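Local coordinates for protein cytochrome P450 monooxygenase (Rhodococcus sp. ECU0066, PDB 6KBH) that probably inserts oxygen into organic substrates as a self-sufficient P450, carrying heme, FMN and a [2Fe-2S] cluster in one chain, at residues R157-E162 with L185-H190; E64-Y69 with V78-D83; K102-S107 with W214-P219. One frame throughout, in Å; residues are numbered along the deposited sequence.

Contact 1 of 3, residues R157-E162 with L185-H190; sequences RRLTRE and LTVALH
Buried Leu159 reaches over to the helix of 185-190 with one methyl, CD1, which makes the apolar part of this contact. CD1 meets the side chains of Thr186, Val187 and His190. Leu159 CD1 lies 3.6 Å from Val187 CG1, the one purely apolar pair, and the two side chains run past each other in opposite senses. On Thr186 the nearest atom is OG1, 3.4 Å from Leu159 CD1. A methyl can offer only a van der Waals touch; the hydroxyl's own hydrogen bond goes to the carbonyl of Val183, in the same helix. His190 comes against the same methyl at a slant, with CD2 3.7 Å from Leu159 CD1.

The two segments run nearly antiparallel, their axes at 155° and 10.3 Å apart at closest approach. Their place in the chain fits helices D and E of the P450 fold. Helix 396-413, next to both, fits helix L of the same bundle.

On the solvent side Arg158 extends beside Leu159. Its CG is anti to the backbone N (chi1 180°), and a bend at chi3 turns the guanidinium toward His190. Arg158 NH2 is 3.8 Å from His190 NE2, which faces the guanidinium edge near its plane. The two flat groups stand almost perpendicular. No hydrogen bond forms there. Leu159 CG lies under one face of the guanidinium, toward its rim.

Further out, Arg157 and Arg161 make salt bridges to Glu408 and Glu409 of helix 396-413. Val187 touches Glu402 of that helix, and His190 also packs on Met199 of helix 199-204.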
loop_
_atom_site.group_PDB
_atom_site.type_symbol
_atom_site.label_atom_id
_atom_site.label_comp_id
_atom_site.label_asym_id
_atom_site.label_seq_id
_atom_site.Cartn_x
_atom_site.Cartn_y
_atom_site.Cartn_z
ATOM N N ARG A 157 7.862 8.387 15.969
ATOM C CA ARG A 157 7.970 9.831 15.793
ATOM C C ARG A 157 8.838 10.450 16.883
ATOM O O ARG A 157 9.618 11.373 16.617
ATOM C CB ARG A 157 6.580 10.464 15.785
ATOM C CG ARG A 157 5.768 10.156 14.540
ATOM C CD ARG A 157 4.435 10.877 14.562
ATOM N NE ARG A 157 3.685 10.664 13.331
ATOM C CZ ARG A 157 3.857 11.380 12.225
ATOM N NH1 ARG A 157 4.757 12.355 12.198
ATOM N NH2 ARG A 157 3.131 11.119 11.147
ATOM N N ARG A 158 8.705 9.962 18.118
ATOM C CA ARG A 158 9.577 10.412 19.200
ATOM C C ARG A 158 11.036 10.094 18.893
ATOM O O ARG A 158 11.907 10.966 18.983
ATOM C CB ARG A 158 9.148 9.767 20.520
ATOM C CG ARG A 158 9.997 10.168 21.720
ATOM C CD ARG A 158 9.532 9.479 22.999
ATOM N NE ARG A 158 9.876 8.058 23.030
ATOM C CZ ARG A 158 11.052 7.581 23.427
ATOM N NH1 ARG A 158 12.006 8.410 23.828
ATOM N NH2 ARG A 158 11.275 6.273 23.424
ATOM N N LEU A 159 11.317 8.846 18.511
ATOM C CA LEU A 159 12.698 8.428 18.291
ATOM C C LEU A 159 13.291 9.079 17.046
ATOM O O LEU A 159 14.484 9.404 17.021
ATOM C CB LEU A 159 12.774 6.907 18.189
ATOM C CG LEU A 159 12.491 6.150 19.485
ATOM C CD1 LEU A 159 12.377 4.661 19.221
ATOM C CD2 LEU A 159 13.576 6.433 20.512
ATOM N N THR A 160 12.482 9.267 16.000
ATOM C CA THR A 160 12.989 9.912 14.793
ATOM C C THR A 160 13.452 11.336 15.078
ATOM O O THR A 160 14.427 11.803 14.476
ATOM C CB THR A 160 11.921 9.899 13.695
ATOM O OG1 THR A 160 11.587 8.544 13.372
ATOM C CG2 THR A 160 12.426 10.589 12.438
ATOM N N ARG A 161 12.799 12.026 16.018
ATOM C CA ARG A 161 13.169 13.406 16.308
ATOM C C ARG A 161 14.264 13.515 17.362
ATOM O O ARG A 161 15.154 14.366 17.238
ATOM C CB ARG A 161 11.953 14.214 16.750
ATOM C CG ARG A 161 12.323 15.427 17.590
ATOM C CD ARG A 161 11.193 16.419 17.574
ATOM N NE ARG A 161 10.554 16.404 16.257
ATOM C CZ ARG A 161 9.298 16.757 16.030
ATOM N NH1 ARG A 161 8.537 17.157 17.038
ATOM N NH2 ARG A 161 8.786 16.707 14.804
ATOM N N GLU A 162 14.220 12.662 18.393
ATOM C CA GLU A 162 15.289 12.628 19.389
ATOM C C GLU A 162 16.667 12.599 18.744
ATOM O O GLU A 162 17.632 13.127 19.309
ATOM C CB GLU A 162 15.124 11.411 20.299
ATOM C CG GLU A 162 14.013 11.516 21.322
ATOM C CD GLU A 162 14.071 10.398 22.346
ATOM O OE1 GLU A 162 14.973 9.540 22.237
ATOM O OE2 GLU A 162 13.216 10.375 23.256
ATOM N N LEU A 185 16.760 0.221 14.730
ATOM C CA LEU A 185 17.097 -0.750 15.761
ATOM C C LEU A 185 16.264 -0.524 17.016
ATOM O O LEU A 185 15.751 -1.478 17.612
ATOM C CB LEU A 185 18.591 -0.676 16.074
ATOM C CG LEU A 185 19.130 -1.621 17.146
ATOM C CD1 LEU A 185 18.829 -3.070 16.792
ATOM C CD2 LEU A 185 20.625 -1.410 17.328
ATOM N N THR A 186 16.110 0.739 17.429
ATOM C CA THR A 186 15.382 1.034 18.660
ATOM C C THR A 186 13.899 0.708 18.524
ATOM O O THR A 186 13.312 0.081 19.414
ATOM C CB THR A 186 15.570 2.502 19.061
ATOM O OG1 THR A 186 15.234 3.356 17.961
ATOM C CG2 THR A 186 17.009 2.769 19.506
ATOM N N VAL A 187 13.268 1.129 17.423
ATOM C CA VAL A 187 11.837 0.870 17.289
ATOM C C VAL A 187 11.579 -0.624 17.160
ATOM O O VAL A 187 10.530 -1.117 17.592
ATOM C CB VAL A 187 11.229 1.649 16.104
ATOM C CG1 VAL A 187 11.751 3.078 16.062
ATOM C CG2 VAL A 187 11.472 0.932 14.803
ATOM N N ALA A 188 12.522 -1.371 16.581
ATOM C CA ALA A 188 12.380 -2.819 16.567
ATOM C C ALA A 188 12.355 -3.360 17.987
ATOM O O ALA A 188 11.509 -4.193 18.327
ATOM C CB ALA A 188 13.507 -3.463 15.760
ATOM N N LEU A 189 13.244 -2.861 18.847
ATOM C CA LEU A 189 13.199 -3.256 20.249
ATOM C C LEU A 189 11.864 -2.872 20.878
ATOM O O LEU A 189 11.267 -3.665 21.615
ATOM C CB LEU A 189 14.370 -2.629 21.005
ATOM C CG LEU A 189 15.716 -3.213 20.571
ATOM C CD1 LEU A 189 16.858 -2.376 21.097
ATOM C CD2 LEU A 189 15.847 -4.656 21.029
ATOM N N HIS A 190 11.358 -1.674 20.569
ATOM C CA HIS A 190 10.064 -1.264 21.104
ATOM C C HIS A 190 8.924 -2.081 20.503
ATOM O O HIS A 190 7.954 -2.404 21.199
ATOM C CB HIS A 190 9.840 0.229 20.866
ATOM C CG HIS A 190 10.502 1.110 21.882
ATOM N ND1 HIS A 190 10.185 1.072 23.222
ATOM C CD2 HIS A 190 11.457 2.062 21.749
ATOM C CE1 HIS A 190 10.921 1.955 23.873
ATOM N NE2 HIS A 190 11.699 2.570 23.002
#

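Contact 2 of 3, residues E64-Y69 with V78-D83; sequences EEPVFY and VTRYED
Pro66 lies against one face of the Arg80 guanidinium. Pro66 CB is 3.4 Å from Arg80 NE, and Pro66 CG is 3.6 Å from Arg80 NH2. The proline thus runs along the arginine from NE to NH2. The torsions of Arg80 explain this. CG stands beside the backbone N, and a bend at chi3 (-79°) brings the chain end alongside the proline. NH1, the guanidinium nitrogen farthest from the proline, is hydrogen-bonded to the carbonyl of Arg62.

The backbone of Pro66 faces Thr79. Thr79 N gives a weak hydrogen bond to Pro66 O, 3.1 Å long and bent to 126°. Thr79 CB lies 3.4 Å from Pro66 O. The threonine hydroxyl has its hydrogen bond with Ser61 OG instead. Phe68 CE1 comes within 4.2 Å of Thr79 OG1, and the hydroxyl meets the ring obliquely. Phe68 also meets the ring of Trp60.

Val67 and Val78 form an antiparallel non-hydrogen-bonded pair, with both side chains on one face of the sheet. Val67 CG2 and Val78 CG2 meet at 4.3 Å. Asp83 OD2 borders this patch, 4.4 Å from Val67 CG2. That carboxylate oxygen has its polar partner in Asn343 ND2. Asn343 also touches Pro66 and Arg80, so its loop borders the proline and both charged side chains.

Arg80 is the N-cap residue of helix 81-89. The arrangement fits the hairpin of the first two strands of the P450 beta 1 sheet, with strand 67-69 at its edge and strand 76-78 leading on into the helix that fits helix B.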
loop_
_atom_site.group_PDB
_atom_site.type_symbol
_atom_site.label_atom_id
_atom_site.label_comp_id
_atom_site.label_asym_id
_atom_site.label_seq_id
_atom_site.Cartn_x
_atom_site.Cartn_y
_atom_site.Cartn_z
ATOM N N GLU A 64 18.328 -11.059 -22.871
ATOM C CA GLU A 64 18.712 -12.200 -23.686
ATOM C C GLU A 64 18.915 -13.506 -22.931
ATOM O O GLU A 64 18.926 -14.561 -23.574
ATOM C CB GLU A 64 19.992 -11.879 -24.476
ATOM C CG GLU A 64 20.061 -10.435 -24.949
ATOM C CD GLU A 64 21.385 -10.098 -25.593
ATOM O OE1 GLU A 64 21.792 -10.815 -26.531
ATOM O OE2 GLU A 64 22.022 -9.117 -25.155
ATOM N N GLU A 65 19.060 -13.485 -21.606
ATOM C CA GLU A 65 19.239 -14.720 -20.840
ATOM C C GLU A 65 18.659 -14.545 -19.448
ATOM O O GLU A 65 19.361 -14.155 -18.507
ATOM C CB GLU A 65 20.709 -15.129 -20.765
ATOM C CG GLU A 65 20.895 -16.571 -20.331
ATOM C CD GLU A 65 22.333 -17.024 -20.408
ATOM O OE1 GLU A 65 23.211 -16.168 -20.639
ATOM O OE2 GLU A 65 22.579 -18.237 -20.240
ATOM N N PRO A 66 17.372 -14.863 -19.270
ATOM C CA PRO A 66 16.709 -14.575 -17.988
ATOM C C PRO A 66 17.126 -15.501 -16.856
ATOM O O PRO A 66 16.898 -15.160 -15.686
ATOM C CB PRO A 66 15.226 -14.749 -18.325
ATOM C CG PRO A 66 15.231 -15.800 -19.398
ATOM C CD PRO A 66 16.490 -15.584 -20.204
ATOM N N VAL A 67 17.714 -16.657 -17.161
ATOM C CA VAL A 67 18.111 -17.643 -16.160
ATOM C C VAL A 67 19.449 -18.233 -16.579
ATOM O O VAL A 67 19.582 -18.745 -17.695
ATOM C CB VAL A 67 17.061 -18.761 -16.003
ATOM C CG1 VAL A 67 17.555 -19.835 -15.042
ATOM C CG2 VAL A 67 15.742 -18.189 -15.532
ATOM N N PHE A 68 20.437 -18.170 -15.692
ATOM C CA PHE A 68 21.745 -18.707 -16.030
ATOM C C PHE A 68 22.421 -19.260 -14.787
ATOM O O PHE A 68 22.072 -18.919 -13.652
ATOM C CB PHE A 68 22.638 -17.652 -16.702
ATOM C CG PHE A 68 22.920 -16.439 -15.849
ATOM C CD1 PHE A 68 22.081 -15.337 -15.886
ATOM C CD2 PHE A 68 24.043 -16.391 -15.035
ATOM C CE1 PHE A 68 22.346 -14.214 -15.119
ATOM C CE2 PHE A 68 24.311 -15.272 -14.264
ATOM C CZ PHE A 68 23.458 -14.181 -14.307
ATOM N N TYR A 69 23.394 -20.135 -15.025
ATOM C CA TYR A 69 24.259 -20.630 -13.970
ATOM C C TYR A 69 25.472 -19.721 -13.839
ATOM O O TYR A 69 26.058 -19.297 -14.839
ATOM C CB TYR A 69 24.707 -22.065 -14.251
ATOM C CG TYR A 69 25.594 -22.611 -13.165
ATOM C CD1 TYR A 69 25.079 -22.906 -11.911
ATOM C CD2 TYR A 69 26.953 -22.813 -13.383
ATOM C CE1 TYR A 69 25.886 -23.396 -10.902
ATOM C CE2 TYR A 69 27.769 -23.304 -12.380
ATOM C CZ TYR A 69 27.228 -23.594 -11.143
ATOM O OH TYR A 69 28.028 -24.082 -10.139
ATOM N N VAL A 78 18.210 -15.792 -11.411
ATOM C CA VAL A 78 16.898 -15.554 -12.001
ATOM C C VAL A 78 16.641 -14.057 -11.983
ATOM O O VAL A 78 16.778 -13.404 -10.943
ATOM C CB VAL A 78 15.791 -16.320 -11.258
ATOM C CG1 VAL A 78 14.438 -16.069 -11.912
ATOM C CG2 VAL A 78 16.114 -17.803 -11.246
ATOM N N THR A 79 16.252 -13.523 -13.132
ATOM C CA THR A 79 16.442 -12.115 -13.414
ATOM C C THR A 79 15.155 -11.355 -13.712
ATOM O O THR A 79 15.064 -10.188 -13.321
ATOM C CB THR A 79 17.449 -11.989 -14.568
ATOM O OG1 THR A 79 18.776 -12.171 -14.050
ATOM C CG2 THR A 79 17.369 -10.678 -15.272
ATOM N N ARG A 80 14.127 -11.992 -14.278
ATOM C CA ARG A 80 12.924 -11.282 -14.700
ATOM C C ARG A 80 11.779 -11.431 -13.690
ATOM O O ARG A 80 11.680 -12.426 -12.968
ATOM C CB ARG A 80 12.495 -11.760 -16.091
ATOM C CG ARG A 80 13.556 -11.439 -17.136
ATOM C CD ARG A 80 13.020 -11.262 -18.545
ATOM N NE ARG A 80 12.759 -12.532 -19.209
ATOM C CZ ARG A 80 12.906 -12.728 -20.514
ATOM N NH1 ARG A 80 13.329 -11.740 -21.293
ATOM N NH2 ARG A 80 12.644 -13.915 -21.040
ATOM N N TYR A 81 10.898 -10.427 -13.672
ATOM C CA TYR A 81 9.980 -10.208 -12.554
ATOM C C TYR A 81 8.895 -11.279 -12.467
ATOM O O TYR A 81 8.562 -11.735 -11.365
ATOM C CB TYR A 81 9.381 -8.802 -12.676
ATOM C CG TYR A 81 8.192 -8.478 -11.792
ATOM C CD1 TYR A 81 6.901 -8.809 -12.175
ATOM C CD2 TYR A 81 8.361 -7.778 -10.601
ATOM C CE1 TYR A 81 5.823 -8.502 -11.386
ATOM C CE2 TYR A 81 7.279 -7.464 -9.803
ATOM C CZ TYR A 81 6.013 -7.827 -10.205
ATOM O OH TYR A 81 4.924 -7.523 -9.428
ATOM N N GLU A 82 8.326 -11.689 -13.604
ATOM C CA GLU A 82 7.397 -12.817 -13.584
ATOM C C GLU A 82 8.058 -14.046 -12.967
ATOM O O GLU A 82 7.441 -14.762 -12.171
ATOM C CB GLU A 82 6.910 -13.142 -15.001
ATOM C CG GLU A 82 5.828 -12.232 -15.629
ATOM C CD GLU A 82 4.769 -11.729 -14.654
ATOM O OE1 GLU A 82 3.755 -12.434 -14.456
ATOM O OE2 GLU A 82 4.936 -10.623 -14.096
ATOM N N ASP A 83 9.327 -14.288 -13.308
ATOM C CA ASP A 83 9.995 -15.520 -12.894
ATOM C C ASP A 83 10.283 -15.531 -11.397
ATOM O O ASP A 83 10.032 -16.534 -10.720
ATOM C CB ASP A 83 11.286 -15.711 -13.691
ATOM C CG ASP A 83 11.043 -16.312 -15.064
ATOM O OD1 ASP A 83 10.015 -16.999 -15.244
ATOM O OD2 ASP A 83 11.884 -16.099 -15.963
#

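Contact 3 of 3, residues K102-S107 with W214-P219; sequences KITPTS and WGRPAP
Thr104 OG1 stands between the backbone N and the carbonyl carbon (chi1 58°), which puts it at Pro217, while CG2 reaches Arg216. The two branches so touch two successive residues. Ile103 CG1 is anti to the carbonyl carbon (chi1 -67°) and lies along the backbone of Trp214. Thr104 OG1 is 3.1 Å from Pro217 CD. Thr104 CG2 meets Arg216 CG at 4.0 Å, and the two side chains cross at about a right angle. Ile103 CG1 is 3.6 Å from Trp214 C, and Ile103 CB is 3.4 Å from Gly215 O. The indole of Trp214 meets the ring of Phe433. The Arg216 guanidinium forms a salt bridge with Glu72.

With a glycine in place of Thr104 both branches go, and Pro217 CD and Arg216 CG would probably face a gap between the loops.

The positions fit the B-C and F-G loops, which border the substrate channel in many P450s. The two segments share no hydrogen bond and meet by van der Waals contact; polar ties come from neighbours, the backbone of Thr213 for Ile103 and Gln222 for Pro105 O and Ser107 N.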
loop_
_atom_site.group_PDB
_atom_site.type_symbol
_atom_site.label_atom_id
_atom_site.label_comp_id
_atom_site.label_asym_id
_atom_site.label_seq_id
_atom_site.Cartn_x
_atom_site.Cartn_y
_atom_site.Cartn_z
ATOM N N LYS A 102 24.849 -19.102 5.173
ATOM C CA LYS A 102 25.995 -18.226 4.995
ATOM C C LYS A 102 26.793 -18.660 3.772
ATOM O O LYS A 102 27.009 -19.853 3.544
ATOM C CB LYS A 102 26.859 -18.217 6.259
ATOM C CG LYS A 102 26.171 -17.517 7.434
ATOM C CD LYS A 102 26.575 -18.108 8.782
ATOM C CE LYS A 102 25.364 -18.336 9.699
ATOM N NZ LYS A 102 24.964 -19.783 9.775
ATOM N N ILE A 103 27.192 -17.676 2.959
ATOM C CA ILE A 103 27.850 -17.966 1.686
ATOM C C ILE A 103 29.120 -18.773 1.924
ATOM O O ILE A 103 29.280 -19.887 1.411
ATOM C CB ILE A 103 28.141 -16.663 0.918
ATOM C CG1 ILE A 103 26.833 -15.994 0.485
ATOM C CG2 ILE A 103 29.022 -16.936 -0.294
ATOM C CD1 ILE A 103 26.015 -16.808 -0.497
ATOM N N THR A 104 30.036 -18.225 2.718
ATOM C CA THR A 104 31.159 -19.051 3.135
ATOM C C THR A 104 30.867 -19.674 4.497
ATOM O O THR A 104 30.347 -18.995 5.393
ATOM C CB THR A 104 32.442 -18.231 3.209
ATOM O OG1 THR A 104 32.260 -17.145 4.122
ATOM C CG2 THR A 104 32.803 -17.679 1.832
ATOM N N PRO A 105 31.180 -20.956 4.671
ATOM C CA PRO A 105 30.777 -21.658 5.894
ATOM C C PRO A 105 31.490 -21.123 7.127
ATOM O O PRO A 105 32.582 -20.554 7.061
ATOM C CB PRO A 105 31.171 -23.116 5.618
ATOM C CG PRO A 105 31.344 -23.199 4.124
ATOM C CD PRO A 105 31.848 -21.852 3.714
ATOM N N THR A 106 30.839 -21.319 8.271
ATOM C CA THR A 106 31.393 -20.886 9.546
ATOM C C THR A 106 32.568 -21.774 9.940
ATOM O O THR A 106 32.470 -23.004 9.901
ATOM C CB THR A 106 30.309 -20.923 10.624
ATOM O OG1 THR A 106 29.247 -20.025 10.270
ATOM C CG2 THR A 106 30.877 -20.523 11.973
ATOM N N SER A 107 33.683 -21.150 10.314
ATOM C CA SER A 107 34.872 -21.904 10.681
ATOM C C SER A 107 34.660 -22.643 11.999
ATOM O O SER A 107 33.761 -22.328 12.788
ATOM C CB SER A 107 36.084 -20.977 10.789
ATOM O OG SER A 107 35.935 -20.058 11.857
ATOM N N TRP A 214 26.082 -13.041 3.737
ATOM C CA TRP A 214 25.929 -12.976 2.286
ATOM C C TRP A 214 27.208 -12.591 1.544
ATOM O O TRP A 214 27.147 -12.327 0.335
ATOM C CB TRP A 214 24.803 -11.999 1.929
ATOM C CG TRP A 214 23.441 -12.526 2.270
ATOM C CD1 TRP A 214 22.743 -13.486 1.596
ATOM C CD2 TRP A 214 22.615 -12.131 3.370
ATOM N NE1 TRP A 214 21.537 -13.710 2.204
ATOM C CE2 TRP A 214 21.431 -12.891 3.297
ATOM C CE3 TRP A 214 22.760 -11.206 4.410
ATOM C CZ2 TRP A 214 20.395 -12.756 4.222
ATOM C CZ3 TRP A 214 21.726 -11.072 5.329
ATOM C CH2 TRP A 214 20.562 -11.844 5.229
ATOM N N GLY A 215 28.361 -12.571 2.217
ATOM C CA GLY A 215 29.606 -12.145 1.621
ATOM C C GLY A 215 30.698 -13.189 1.798
ATOM O O GLY A 215 30.435 -14.387 1.920
ATOM N N ARG A 216 31.940 -12.709 1.808
ATOM C CA ARG A 216 33.124 -13.561 1.940
ATOM C C ARG A 216 33.966 -13.038 3.096
ATOM O O ARG A 216 34.999 -12.386 2.887
ATOM C CB ARG A 216 33.916 -13.609 0.631
ATOM C CG ARG A 216 33.244 -14.442 -0.462
ATOM C CD ARG A 216 33.883 -14.215 -1.826
ATOM N NE ARG A 216 33.406 -15.166 -2.832
ATOM C CZ ARG A 216 33.694 -15.088 -4.131
ATOM N NH1 ARG A 216 34.452 -14.102 -4.586
ATOM N NH2 ARG A 216 33.221 -15.993 -4.976
ATOM N N PRO A 217 33.557 -13.311 4.334
ATOM C CA PRO A 217 34.274 -12.770 5.491
ATOM C C PRO A 217 35.563 -13.520 5.793
ATOM O O PRO A 217 35.720 -14.703 5.481
ATOM C CB PRO A 217 33.266 -12.944 6.633
ATOM C CG PRO A 217 32.479 -14.145 6.234
ATOM C CD PRO A 217 32.380 -14.099 4.732
ATOM N N ALA A 218 36.492 -12.803 6.413
ATOM C CA ALA A 218 37.723 -13.399 6.900
ATOM C C ALA A 218 37.452 -14.176 8.185
ATOM O O ALA A 218 36.468 -13.912 8.880
ATOM C CB ALA A 218 38.770 -12.313 7.136
ATOM N N PRO A 219 38.301 -15.158 8.511
ATOM C CA PRO A 219 38.108 -15.918 9.763
ATOM C C PRO A 219 37.908 -15.052 10.998
ATOM O O PRO A 219 37.141 -15.431 11.891
ATOM C CB PRO A 219 39.402 -16.739 9.864
ATOM C CG PRO A 219 39.826 -16.935 8.449
ATOM C CD PRO A 219 39.414 -15.694 7.702
#

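In the fold
All three contacts belong to the heme-bearing part of the chain. Contact 1 is nearest to the cofactor, with the side chain of Val187 about 7 Å from the heme. In contact 3 the side chain of Trp214 is about 9 Å from the heme. In contact 2 the side chain of Val78 is about 14 Å from the heme. The side chains of Val78 and Trp214 are about 8 and 10 Å from that of the heme-binding Arg334. Between nearest atoms, contacts 2 and 3 are about 11 Å apart, contacts 1 and 3 about 14 Å, and contacts 1 and 2 about 26 Å. Along the chain contact 2 closes first, and contact 1 is nested within the loop closed by contact 3.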